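Local coordinates for protein alpha-glucosidase (Pseudoalteromonas sp. K8, PDB 5HQA) that hydrolyses alpha-glucosidic bonds as a chloride-activated, calcium-binding glycoside hydrolase of family 97 and binds the inhibitor acarbose, at residues K28-I33 with N176-H181; Q68-R73 with G443-Y448; F172-K175 with H181-I184; H421-A426 with P449-R454. All blocks are in the same frame, centred on the assembly; numbering follows the deposited sequence.

Contact 1 (K28-I33 with N176-H181)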
loop_
_atom_site.group_PDB
_atom_site.type_symbol
_atom_site.label_atom_id
_atom_site.label_comp_id
_atom_site.label_asym_id
_atom_site.label_seq_id
_atom_site.Cartn_x
_atom_site.Cartn_y
_atom_site.Cartn_z
ATOM N N LYS A 28 -3.748 18.672 21.321
ATOM C CA LYS A 28 -4.169 20.019 21.701
ATOM C C LYS A 28 -4.855 20.005 23.065
ATOM O O LYS A 28 -5.896 20.634 23.273
ATOM C CB LYS A 28 -5.066 20.625 20.627
ATOM C CG LYS A 28 -4.365 20.734 19.291
ATOM C CD LYS A 28 -5.313 21.212 18.232
ATOM C CE LYS A 28 -4.555 21.770 17.058
ATOM N NZ LYS A 28 -5.479 22.609 16.263
ATOM N N ASN A 29 -4.278 19.236 23.987
ATOM C CA ASN A 29 -4.678 19.174 25.387
ATOM C C ASN A 29 -6.059 18.572 25.592
ATOM O O ASN A 29 -6.692 18.823 26.618
ATOM C CB ASN A 29 -4.588 20.558 26.054
ATOM C CG ASN A 29 -3.156 21.054 26.148
ATOM O OD1 ASN A 29 -2.239 20.282 26.441
ATOM N ND2 ASN A 29 -2.949 22.333 25.865
ATOM N N LYS A 30 -6.541 17.776 24.645
ATOM C CA LYS A 30 -7.712 16.932 24.845
ATOM C C LYS A 30 -7.279 15.484 24.683
ATOM O O LYS A 30 -6.651 15.137 23.678
ATOM C CB LYS A 30 -8.827 17.262 23.843
ATOM C CG LYS A 30 -9.290 18.706 23.880
ATOM C CD LYS A 30 -10.247 18.994 22.736
ATOM C CE LYS A 30 -11.521 19.655 23.236
ATOM N NZ LYS A 30 -12.088 20.618 22.243
ATOM N N THR A 31 -7.606 14.646 25.663
ATOM C CA THR A 31 -7.247 13.235 25.572
ATOM C C THR A 31 -7.938 12.587 24.378
ATOM O O THR A 31 -9.163 12.655 24.250
ATOM C CB THR A 31 -7.647 12.505 26.857
ATOM O OG1 THR A 31 -7.075 13.173 27.982
ATOM C CG2 THR A 31 -7.165 11.057 26.830
ATOM N N VAL A 32 -7.155 11.960 23.499
ATOM C CA VAL A 32 -7.718 11.195 22.401
ATOM C C VAL A 32 -7.497 9.698 22.571
ATOM O O VAL A 32 -8.323 8.908 22.099
ATOM C CB VAL A 32 -7.186 11.677 21.032
ATOM C CG1 VAL A 32 -7.695 13.075 20.753
ATOM C CG2 VAL A 32 -5.665 11.668 20.990
ATOM N N ILE A 33 -6.431 9.291 23.257
ATOM C CA ILE A 33 -6.171 7.896 23.595
ATOM C C ILE A 33 -6.101 7.807 25.116
ATOM O O ILE A 33 -5.225 8.423 25.739
ATOM C CB ILE A 33 -4.871 7.378 22.950
ATOM C CG1 ILE A 33 -4.946 7.447 21.411
ATOM C CG2 ILE A 33 -4.548 5.950 23.427
ATOM C CD1 ILE A 33 -5.971 6.521 20.793
ATOM N N ASN A 176 -12.909 11.342 15.638
ATOM C CA ASN A 176 -13.740 11.509 16.817
ATOM C C ASN A 176 -14.707 12.667 16.580
ATOM O O ASN A 176 -14.716 13.300 15.518
ATOM C CB ASN A 176 -12.883 11.660 18.086
ATOM C CG ASN A 176 -12.103 12.971 18.159
ATOM O OD1 ASN A 176 -12.407 13.945 17.476
ATOM N ND2 ASN A 176 -11.094 12.997 19.036
ATOM N N GLN A 177 -15.562 12.934 17.567
ATOM C CA GLN A 177 -16.618 13.909 17.347
ATOM C C GLN A 177 -16.073 15.323 17.200
ATOM O O GLN A 177 -16.719 16.152 16.551
ATOM C CB GLN A 177 -17.635 13.852 18.482
ATOM C CG GLN A 177 -18.994 14.398 18.081
ATOM C CD GLN A 177 -19.998 14.336 19.213
ATOM O OE1 GLN A 177 -19.682 14.677 20.360
ATOM N NE2 GLN A 177 -21.215 13.880 18.904
ATOM N N ASP A 178 -14.897 15.606 17.769
ATOM C CA ASP A 178 -14.196 16.867 17.538
ATOM C C ASP A 178 -13.718 17.031 16.098
ATOM O O ASP A 178 -13.250 18.119 15.743
ATOM C CB ASP A 178 -12.977 16.985 18.465
ATOM C CG ASP A 178 -13.358 17.175 19.924
ATOM O OD1 ASP A 178 -14.476 17.662 20.192
ATOM O OD2 ASP A 178 -12.536 16.839 20.807
ATOM N N GLY A 179 -13.800 15.992 15.270
ATOM C CA GLY A 179 -13.266 16.052 13.926
ATOM C C GLY A 179 -11.800 15.689 13.814
ATOM O O GLY A 179 -11.248 15.736 12.706
ATOM N N VAL A 180 -11.151 15.328 14.921
ATOM C CA VAL A 180 -9.770 14.868 14.870
ATOM C C VAL A 180 -9.721 13.515 14.180
ATOM O O VAL A 180 -10.453 12.588 14.553
ATOM C CB VAL A 180 -9.185 14.780 16.286
ATOM C CG1 VAL A 180 -7.766 14.202 16.244
ATOM C CG2 VAL A 180 -9.224 16.151 16.952
ATOM N N HIS A 181 -8.862 13.389 13.170
ATOM C CA HIS A 181 -8.682 12.125 12.468
ATOM C C HIS A 181 -7.498 11.368 13.038
ATOM O O HIS A 181 -6.451 11.955 13.322
ATOM C CB HIS A 181 -8.478 12.343 10.973
ATOM C CG HIS A 181 -9.730 12.739 10.255
ATOM N ND1 HIS A 181 -10.432 13.884 10.570
ATOM C CD2 HIS A 181 -10.416 12.135 9.255
ATOM C CE1 HIS A 181 -11.491 13.978 9.781
ATOM N NE2 HIS A 181 -11.502 12.931 8.972
HETATM O O HOH W 1 -10.635 10.361 20.800
#
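Lys-30 and Asp-178 reach for each other from opposite directions, and the meeting is largely through the lysine's methylenes: CD of Lys-30 lies 3.7 Å from OD2 of Asp-178. NZ of Lys-30 stays 4.1 Å from the same oxygen, beyond a salt bridge, so any attraction is probably modest, as suits two charged side chains at the solvent-exposed edge. Deeper in, Val-32 packs one branch on a polar group, its CG1 standing 3.8 Å from ND2 of Asn-176. A water joins this pair, donating to the Val-32 carbonyl oxygen and accepting from Asn-176 ND2.

The asparagine amide is held by its own loop as well. With chi1 at 69°, CG sits between the backbone N and carbonyl carbon, and OD1 of Asn-176 receives the backbone N of Val-180 at 3.2 Å, from above the carbonyl plane. His-181 ND1 donates to the Gly-179 carbonyl oxygen. Val-32 sits in a classic beta bulge, in which it and Ile-33 face Ile-25. Residues 176 to 180 form a type I turn closed by a G1 bulge, with Gly-179 at positive phi: the tip of a tight beta hairpin, here beside a strand of the other sheet of the mutarotase-like N-terminal domain.

Contact 2 (Q68-R73 with G443-Y448)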
loop_
_atom_site.group_PDB
_atom_site.type_symbol
_atom_site.label_atom_id
_atom_site.label_comp_id
_atom_site.label_asym_id
_atom_site.label_seq_id
_atom_site.Cartn_x
_atom_site.Cartn_y
_atom_site.Cartn_z
ATOM N N GLN A 68 14.993 10.106 -0.866
ATOM C CA GLN A 68 14.526 8.818 -1.377
ATOM C C GLN A 68 15.110 8.547 -2.760
ATOM O O GLN A 68 15.256 9.469 -3.565
ATOM C CB GLN A 68 13.010 8.791 -1.484
ATOM C CG GLN A 68 12.275 9.140 -0.217
ATOM C CD GLN A 68 10.945 8.433 -0.170
ATOM O OE1 GLN A 68 10.891 7.235 0.103
ATOM N NE2 GLN A 68 9.865 9.157 -0.463
ATOM N N PRO A 69 15.434 7.291 -3.074
ATOM C CA PRO A 69 15.827 6.985 -4.461
ATOM C C PRO A 69 14.682 7.173 -5.438
ATOM O O PRO A 69 14.901 7.587 -6.579
ATOM C CB PRO A 69 16.276 5.519 -4.381
ATOM C CG PRO A 69 15.505 4.956 -3.215
ATOM C CD PRO A 69 15.419 6.093 -2.214
ATOM N N TRP A 70 13.464 6.863 -5.008
ATOM C CA TRP A 70 12.229 7.084 -5.743
ATOM C C TRP A 70 11.149 7.226 -4.689
ATOM O O TRP A 70 11.324 6.792 -3.549
ATOM C CB TRP A 70 11.896 5.922 -6.688
ATOM C CG TRP A 70 11.886 4.588 -5.984
ATOM C CD1 TRP A 70 12.926 3.705 -5.893
ATOM C CD2 TRP A 70 10.795 3.996 -5.264
ATOM N NE1 TRP A 70 12.547 2.596 -5.168
ATOM C CE2 TRP A 70 11.245 2.751 -4.770
ATOM C CE3 TRP A 70 9.480 4.389 -4.996
ATOM C CZ2 TRP A 70 10.426 1.900 -4.022
ATOM C CZ3 TRP A 70 8.671 3.545 -4.255
ATOM C CH2 TRP A 70 9.145 2.311 -3.780
ATOM N N GLY A 71 10.030 7.825 -5.054
ATOM C CA GLY A 71 8.974 7.967 -4.077
ATOM C C GLY A 71 7.969 9.033 -4.462
ATOM O O GLY A 71 7.951 9.534 -5.590
ATOM N N GLU A 72 7.119 9.346 -3.485
ATOM C CA GLU A 72 6.121 10.396 -3.588
ATOM C C GLU A 72 6.700 11.767 -3.260
ATOM O O GLU A 72 6.055 12.787 -3.525
ATOM C CB GLU A 72 4.942 10.066 -2.661
ATOM C CG GLU A 72 5.259 10.100 -1.152
ATOM C CD GLU A 72 5.859 8.803 -0.586
ATOM O OE1 GLU A 72 6.954 8.373 -1.026
ATOM O OE2 GLU A 72 5.234 8.221 0.333
ATOM N N ARG A 73 7.901 11.808 -2.694
ATOM C CA ARG A 73 8.634 13.047 -2.508
ATOM C C ARG A 73 10.109 12.690 -2.443
ATOM O O ARG A 73 10.475 11.584 -2.032
ATOM C CB ARG A 73 8.189 13.812 -1.250
ATOM C CG ARG A 73 8.344 13.045 0.057
ATOM C CD ARG A 73 7.762 13.843 1.239
ATOM N NE ARG A 73 6.470 14.435 0.897
ATOM C CZ ARG A 73 5.296 13.853 1.107
ATOM N NH1 ARG A 73 4.180 14.467 0.747
ATOM N NH2 ARG A 73 5.230 12.663 1.678
ATOM N N GLY A 443 6.293 0.297 5.217
ATOM C CA GLY A 443 7.386 1.215 4.952
ATOM C C GLY A 443 8.710 0.575 4.596
ATOM O O GLY A 443 9.716 1.290 4.504
ATOM N N LEU A 444 8.749 -0.741 4.379
ATOM C CA LEU A 444 10.026 -1.405 4.150
ATOM C C LEU A 444 10.666 -1.036 2.811
ATOM O O LEU A 444 11.856 -1.318 2.622
ATOM C CB LEU A 444 9.844 -2.923 4.255
ATOM C CG LEU A 444 9.662 -3.417 5.691
ATOM C CD1 LEU A 444 9.099 -4.830 5.709
ATOM C CD2 LEU A 444 11.006 -3.359 6.413
ATOM N N ARG A 445 9.924 -0.403 1.890
ATOM C CA ARG A 445 10.545 0.123 0.676
ATOM C C ARG A 445 11.689 1.089 0.982
ATOM O O ARG A 445 12.574 1.274 0.140
ATOM C CB ARG A 445 9.496 0.824 -0.205
ATOM C CG ARG A 445 8.825 2.029 0.479
ATOM C CD ARG A 445 7.692 2.604 -0.371
ATOM N NE ARG A 445 6.807 3.489 0.393
ATOM C CZ ARG A 445 6.643 4.797 0.162
ATOM N NH1 ARG A 445 7.312 5.416 -0.816
ATOM N NH2 ARG A 445 5.789 5.493 0.911
ATOM N N ARG A 446 11.695 1.727 2.155
ATOM C CA ARG A 446 12.843 2.559 2.501
ATOM C C ARG A 446 14.094 1.707 2.646
ATOM O O ARG A 446 15.164 2.048 2.127
ATOM C CB ARG A 446 12.587 3.332 3.791
ATOM C CG ARG A 446 13.837 4.115 4.206
ATOM C CD ARG A 446 13.670 4.860 5.503
ATOM N NE ARG A 446 14.798 5.757 5.704
ATOM C CZ ARG A 446 14.920 6.584 6.737
ATOM N NH1 ARG A 446 13.974 6.631 7.666
ATOM N NH2 ARG A 446 15.984 7.369 6.834
ATOM N N THR A 447 13.967 0.582 3.346
ATOM C CA THR A 447 15.095 -0.292 3.642
ATOM C C THR A 447 15.479 -1.135 2.432
ATOM O O THR A 447 16.668 -1.402 2.209
ATOM C CB THR A 447 14.726 -1.194 4.819
ATOM O OG1 THR A 447 14.105 -0.401 5.842
ATOM C CG2 THR A 447 15.957 -1.877 5.382
ATOM N N TYR A 448 14.480 -1.568 1.660
ATOM C CA TYR A 448 14.655 -2.436 0.493
ATOM C C TYR A 448 13.952 -1.775 -0.679
ATOM O O TYR A 448 12.803 -2.106 -0.996
ATOM C CB TYR A 448 14.094 -3.834 0.752
ATOM C CG TYR A 448 14.721 -4.460 1.966
ATOM C CD1 TYR A 448 15.987 -5.030 1.898
ATOM C CD2 TYR A 448 14.074 -4.439 3.192
ATOM C CE1 TYR A 448 16.583 -5.588 3.016
ATOM C CE2 TYR A 448 14.659 -4.997 4.312
ATOM C CZ TYR A 448 15.913 -5.565 4.218
ATOM O OH TYR A 448 16.491 -6.113 5.337
HETATM O O HOH W 2 10.121 5.165 -1.626
#
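Backbones stay apart here: the nearest CA atoms, those of Gln-68 and Arg-446, are 7.6 Å apart, and the gap between the irregular loop 68-73 and the type I turn 443-446 is bridged mainly by the long side chain of Arg-445, met by Glu-72 and Trp-70. Arg-445, extended from CG to NE, grips Glu-72 end-on with two nearly straight bonds: NH1 of Arg-445 to OE1 of Glu-72 at 3.0 Å, and NH2 of Arg-445 to OE2 of Glu-72 at 2.8 Å. Both oxygens are met on their syn sides, with the carboxylate and guanidinium planes only 24° apart. Glu-72 bends at chi2 to present its carboxylate this way.

Gln-68 steadies the carboxylate from above its plane. Its NE2 reaches Glu-72 OE1 at 3.1 Å, from the face opposite to Arg-445 NH1, and also donates to the Arg-73 carbonyl oxygen. Gly-71, lacking a side chain, leaves room for this amide. Trp-70 supports the aliphatic part of the arginine, its CH2 lying 3.7 Å from CD of Arg-445, while its NE1 bonds to the Pro-449 carbonyl oxygen. A water over one Trp-70 face donates to Gln-68 OE1 and Trp-70 O and accepts weakly from Arg-445 NH1. This bidentate arginine-carboxylate salt bridge lies buried at the interface between the N-terminal beta domain and the catalytic TIM barrel.

Contact 3 (F172-K175 with H181-I184)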
loop_
_atom_site.group_PDB
_atom_site.type_symbol
_atom_site.label_atom_id
_atom_site.label_comp_id
_atom_site.label_asym_id
_atom_site.label_seq_id
_atom_site.Cartn_x
_atom_site.Cartn_y
_atom_site.Cartn_z
ATOM N N PHE A 172 -6.008 1.571 10.174
ATOM C CA PHE A 172 -7.358 1.642 10.723
ATOM C C PHE A 172 -7.626 3.107 11.035
ATOM O O PHE A 172 -7.028 3.662 11.965
ATOM C CB PHE A 172 -7.469 0.771 11.971
ATOM C CG PHE A 172 -8.786 0.891 12.678
ATOM C CD1 PHE A 172 -9.979 0.696 11.989
ATOM C CD2 PHE A 172 -8.836 1.161 14.041
ATOM C CE1 PHE A 172 -11.205 0.785 12.651
ATOM C CE2 PHE A 172 -10.058 1.255 14.709
ATOM C CZ PHE A 172 -11.242 1.063 14.011
ATOM N N THR A 173 -8.513 3.730 10.255
ATOM C CA THR A 173 -8.721 5.174 10.268
ATOM C C THR A 173 -10.102 5.523 10.806
ATOM O O THR A 173 -11.103 4.904 10.432
ATOM C CB THR A 173 -8.555 5.733 8.853
ATOM O OG1 THR A 173 -7.221 5.465 8.411
ATOM C CG2 THR A 173 -8.815 7.240 8.818
ATOM N N PHE A 174 -10.159 6.531 11.671
ATOM C CA PHE A 174 -11.432 6.968 12.221
ATOM C C PHE A 174 -11.315 8.440 12.604
ATOM O O PHE A 174 -10.229 9.025 12.581
ATOM C CB PHE A 174 -11.839 6.088 13.417
ATOM C CG PHE A 174 -10.818 6.070 14.533
ATOM C CD1 PHE A 174 -9.769 5.155 14.519
ATOM C CD2 PHE A 174 -10.914 6.965 15.590
ATOM C CE1 PHE A 174 -8.833 5.141 15.547
ATOM C CE2 PHE A 174 -9.984 6.957 16.613
ATOM C CZ PHE A 174 -8.949 6.048 16.591
ATOM N N LYS A 175 -12.451 9.051 12.935
ATOM C CA LYS A 175 -12.445 10.413 13.451
ATOM C C LYS A 175 -13.288 10.463 14.714
ATOM O O LYS A 175 -14.255 9.712 14.863
ATOM C CB LYS A 175 -12.976 11.434 12.430
ATOM C CG LYS A 175 -14.432 11.264 12.082
ATOM C CD LYS A 175 -14.932 12.426 11.222
ATOM C CE LYS A 175 -16.404 12.237 10.876
ATOM N NZ LYS A 175 -16.929 13.332 10.007
ATOM N N HIS A 181 -8.862 13.389 13.170
ATOM C CA HIS A 181 -8.682 12.125 12.468
ATOM C C HIS A 181 -7.498 11.368 13.038
ATOM O O HIS A 181 -6.451 11.955 13.322
ATOM C CB HIS A 181 -8.478 12.343 10.973
ATOM C CG HIS A 181 -9.730 12.739 10.255
ATOM N ND1 HIS A 181 -10.432 13.884 10.570
ATOM C CD2 HIS A 181 -10.416 12.135 9.255
ATOM C CE1 HIS A 181 -11.491 13.978 9.781
ATOM N NE2 HIS A 181 -11.502 12.931 8.972
ATOM N N ILE A 182 -7.666 10.058 13.183
ATOM C CA ILE A 182 -6.649 9.197 13.771
ATOM C C ILE A 182 -6.543 7.947 12.911
ATOM O O ILE A 182 -7.551 7.448 12.401
ATOM C CB ILE A 182 -6.998 8.840 15.233
ATOM C CG1 ILE A 182 -7.084 10.115 16.075
ATOM C CG2 ILE A 182 -5.979 7.854 15.814
ATOM C CD1 ILE A 182 -7.521 9.886 17.506
ATOM N N SER A 183 -5.324 7.442 12.741
ATOM C CA SER A 183 -5.142 6.190 12.018
ATOM C C SER A 183 -4.077 5.365 12.715
ATOM O O SER A 183 -2.988 5.874 13.006
ATOM C CB SER A 183 -4.747 6.444 10.562
ATOM O OG SER A 183 -4.794 5.234 9.822
ATOM N N ILE A 184 -4.384 4.093 12.961
ATOM C CA ILE A 184 -3.487 3.172 13.649
ATOM C C ILE A 184 -2.904 2.209 12.622
ATOM O O ILE A 184 -3.639 1.662 11.789
ATOM C CB ILE A 184 -4.226 2.417 14.768
ATOM C CG1 ILE A 184 -4.793 3.424 15.774
ATOM C CG2 ILE A 184 -3.294 1.406 15.466
ATOM C CD1 ILE A 184 -5.741 2.802 16.768
#
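Phe-174 and Ile-182 form the apolar centre. The phenyl ring leans across the neighbouring strand, because chi1 of 58° sets CG between the backbone N and carbonyl carbon, and Ile-182 lies over one ring face, toward its rim: its CB is 4.0 Å from the ring centroid, a CH-pi contact, and its CG2 touches Phe-174 CZ at 3.6 Å. Ile-184 comes to the ring edge instead, with CD1 at 4.1 Å from Phe-174 CE1. Isoleucine suits both places: Ile-182 spreads over one ring, while Ile-184 carries CD1 to the edges of two, Phe-174 and Phe-172.

The two strands are the arms of a beta hairpin inside a large antiparallel sheet of the N-terminal domain, flanked by strands 141-144 and 224-234. Phe-172 with Ile-184 and Phe-174 with Ile-182 are hydrogen-bonded pairs.

On the other face the non-hydrogen-bonded pairs are polar. Thr-173 OG1 and Ser-183 OG lie 2.8 Å apart, close enough for a hydrogen bond, although the Phe-172 carbonyl oxygen is also within the serine's reach. Thr-173 OG1 is also bonded to the Phe-480 carbonyl oxygen. Toward the partly exposed end, Lys-175 runs beside His-181, its CB 3.9 Å from the imidazole centroid, almost straight over the face.

Contact 4 (H421-A426 with P449-R454)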
loop_
_atom_site.group_PDB
_atom_site.type_symbol
_atom_site.label_atom_id
_atom_site.label_comp_id
_atom_site.label_asym_id
_atom_site.label_seq_id
_atom_site.Cartn_x
_atom_site.Cartn_y
_atom_site.Cartn_z
ATOM N N HIS A 421 12.177 -12.703 2.166
ATOM C CA HIS A 421 13.155 -13.552 1.499
ATOM C C HIS A 421 13.070 -13.388 -0.011
ATOM O O HIS A 421 14.096 -13.268 -0.690
ATOM C CB HIS A 421 12.948 -15.017 1.869
ATOM C CG HIS A 421 13.685 -15.958 0.968
ATOM N ND1 HIS A 421 15.054 -16.112 1.016
ATOM C CD2 HIS A 421 13.250 -16.757 -0.036
ATOM C CE1 HIS A 421 15.429 -16.983 0.096
ATOM N NE2 HIS A 421 14.355 -17.392 -0.555
ATOM N N ASN A 422 11.847 -13.380 -0.545
ATOM C CA ASN A 422 11.630 -13.205 -1.980
ATOM C C ASN A 422 12.200 -11.872 -2.462
ATOM O O ASN A 422 12.905 -11.809 -3.482
ATOM C CB ASN A 422 10.124 -13.314 -2.259
ATOM C CG ASN A 422 9.772 -13.144 -3.724
ATOM O OD1 ASN A 422 9.163 -12.146 -4.108
ATOM N ND2 ASN A 422 10.125 -14.130 -4.542
ATOM N N VAL A 423 11.926 -10.797 -1.719
ATOM C CA VAL A 423 12.406 -9.464 -2.090
ATOM C C VAL A 423 13.929 -9.396 -2.033
ATOM O O VAL A 423 14.577 -8.841 -2.929
ATOM C CB VAL A 423 11.752 -8.407 -1.179
ATOM C CG1 VAL A 423 12.433 -7.052 -1.329
ATOM C CG2 VAL A 423 10.247 -8.311 -1.476
ATOM N N LYS A 424 14.526 -9.955 -0.980
ATOM C CA LYS A 424 15.979 -9.900 -0.852
ATOM C C LYS A 424 16.663 -10.745 -1.918
ATOM O O LYS A 424 17.701 -10.349 -2.463
ATOM C CB LYS A 424 16.402 -10.371 0.538
ATOM C CG LYS A 424 16.159 -9.388 1.665
ATOM C CD LYS A 424 16.430 -10.109 2.971
ATOM C CE LYS A 424 16.757 -9.179 4.101
ATOM N NZ LYS A 424 16.963 -9.967 5.353
ATOM N N LEU A 425 16.116 -11.925 -2.211
ATOM C CA LEU A 425 16.683 -12.738 -3.281
ATOM C C LEU A 425 16.532 -12.045 -4.632
ATOM O O LEU A 425 17.466 -12.041 -5.444
ATOM C CB LEU A 425 16.028 -14.119 -3.303
ATOM C CG LEU A 425 16.602 -15.094 -4.332
ATOM C CD1 LEU A 425 18.084 -15.304 -4.087
ATOM C CD2 LEU A 425 15.865 -16.419 -4.272
ATOM N N ALA A 426 15.368 -11.433 -4.882
ATOM C CA ALA A 426 15.183 -10.676 -6.118
ATOM C C ALA A 426 16.221 -9.568 -6.250
ATOM O O ALA A 426 16.754 -9.331 -7.343
ATOM C CB ALA A 426 13.770 -10.093 -6.170
ATOM N N PRO A 449 14.614 -0.822 -1.340
ATOM C CA PRO A 449 13.934 -0.026 -2.367
ATOM C C PRO A 449 13.548 -0.797 -3.620
ATOM O O PRO A 449 12.962 -0.190 -4.522
ATOM C CB PRO A 449 14.962 1.062 -2.695
ATOM C CG PRO A 449 15.813 1.166 -1.436
ATOM C CD PRO A 449 15.908 -0.240 -0.942
ATOM N N ASN A 450 13.831 -2.093 -3.729
ATOM C CA ASN A 450 13.293 -2.848 -4.854
ATOM C C ASN A 450 11.906 -3.406 -4.567
ATOM O O ASN A 450 11.298 -4.005 -5.459
ATOM C CB ASN A 450 14.237 -3.987 -5.251
ATOM C CG ASN A 450 14.292 -5.074 -4.218
ATOM O OD1 ASN A 450 14.361 -4.796 -3.022
ATOM N ND2 ASN A 450 14.229 -6.324 -4.662
ATOM N N TRP A 451 11.388 -3.226 -3.349
ATOM C CA TRP A 451 10.012 -3.618 -3.035
ATOM C C TRP A 451 9.119 -2.440 -3.412
ATOM O O TRP A 451 8.731 -1.617 -2.581
ATOM C CB TRP A 451 9.870 -3.994 -1.563
ATOM C CG TRP A 451 8.745 -4.967 -1.313
ATOM C CD1 TRP A 451 7.783 -5.357 -2.204
ATOM C CD2 TRP A 451 8.495 -5.697 -0.109
ATOM N NE1 TRP A 451 6.945 -6.282 -1.625
ATOM C CE2 TRP A 451 7.362 -6.508 -0.339
ATOM C CE3 TRP A 451 9.121 -5.749 1.140
ATOM C CZ2 TRP A 451 6.840 -7.359 0.636
ATOM C CZ3 TRP A 451 8.606 -6.601 2.108
ATOM C CH2 TRP A 451 7.478 -7.394 1.849
ATOM N N ILE A 452 8.790 -2.363 -4.703
ATOM C CA ILE A 452 8.335 -1.084 -5.246
ATOM C C ILE A 452 6.848 -0.841 -5.003
ATOM O O ILE A 452 6.436 0.310 -4.818
ATOM C CB ILE A 452 8.686 -0.971 -6.741
ATOM C CG1 ILE A 452 8.142 -2.163 -7.529
ATOM C CG2 ILE A 452 10.190 -0.873 -6.903
ATOM C CD1 ILE A 452 8.382 -2.054 -9.015
ATOM N N THR A 453 6.021 -1.880 -4.978
ATOM C CA THR A 453 4.592 -1.665 -4.809
ATOM C C THR A 453 3.940 -2.994 -4.433
ATOM O O THR A 453 4.591 -4.043 -4.388
ATOM C CB THR A 453 3.984 -1.048 -6.081
ATOM O OG1 THR A 453 2.683 -0.518 -5.789
ATOM C CG2 THR A 453 3.880 -2.085 -7.215
ATOM N N ARG A 454 2.644 -2.933 -4.142
ATOM C CA ARG A 454 1.883 -4.131 -3.812
ATOM C C ARG A 454 0.406 -3.834 -4.003
ATOM O O ARG A 454 -0.003 -2.685 -4.178
ATOM C CB ARG A 454 2.160 -4.593 -2.376
ATOM C CG ARG A 454 1.473 -3.736 -1.302
ATOM C CD ARG A 454 2.143 -3.960 0.053
ATOM N NE ARG A 454 3.544 -3.555 -0.002
ATOM C CZ ARG A 454 4.528 -4.146 0.668
ATOM N NH1 ARG A 454 4.273 -5.190 1.458
ATOM N NH2 ARG A 454 5.775 -3.692 0.546
#
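Val-423 turns its two methyls to two different partners: with CG1 anti to the backbone N (chi1 168°) and CG2 anti to the carbonyl carbon, the first branch meets Asn-450 and the second Trp-451. In turn, chi1 of -153° carries the indole of Trp-451 away from its own backbone N and lays it across the valine at about a right angle. This is helix-on-sheet packing of the catalytic TIM barrel, in which helix 413-428 lies against strand 451-454 and the residues leading into it. Beta-branched valine suits the helix surface, since it offers two methyls close to the backbone.

CG2 of Val-423 sits over the centre of the five-membered ring, 3.5 Å from its centroid, a close CH-pi contact in which CD2 of Trp-451 is 3.4 Å away. The opposite face of the indole carries Arg-454 NH2, so the ring is sandwiched between a methyl and a guanidinium nitrogen. Its NE1 hydrogen-bonds to Thr-435 OG1 on the adjoining strand. Trp-451 is also the centre of an inverse gamma turn, and the chain runs on from this strand to the calcium ligand Glu-455.

Asn-450 ties the loop to the helix backbone: its ND2 donates to the Val-423 carbonyl oxygen at 3.1 Å, almost straight and in the amide plane, and is also bonded to the Ile-431 carbonyl oxygen. Small Ala-426 lets the amide come close to the helix. OD1 of Asn-450 has no polar partner in the model and rests 3.4 Å from CG1 of Val-423.

How the contacts relate
Contacts 1 and 3 belong to the N-terminal domain, their centres 11 Å apart. They share His-181: contact 3 pairs the hairpin arms, contact 1 sets the hairpin's turn beside strand 30-42 of another sheet, and Val-32 also packs on Ile-182. Contact 4 lies in the catalytic barrel, about 38 Å from contact 1 between centres, and follows once contacts 1 and 3 have closed. Contact 2 joins the two domains; its segments alternate along the chain with those of contacts 1 and 4, and contact 3 is nested inside its loop. The centre of contact 2 is about 12 Å from that of contact 4, where Trp-70 packs on the Ile-452 carbonyl oxygen, linking an N-terminal loop directly to barrel strand 451-454.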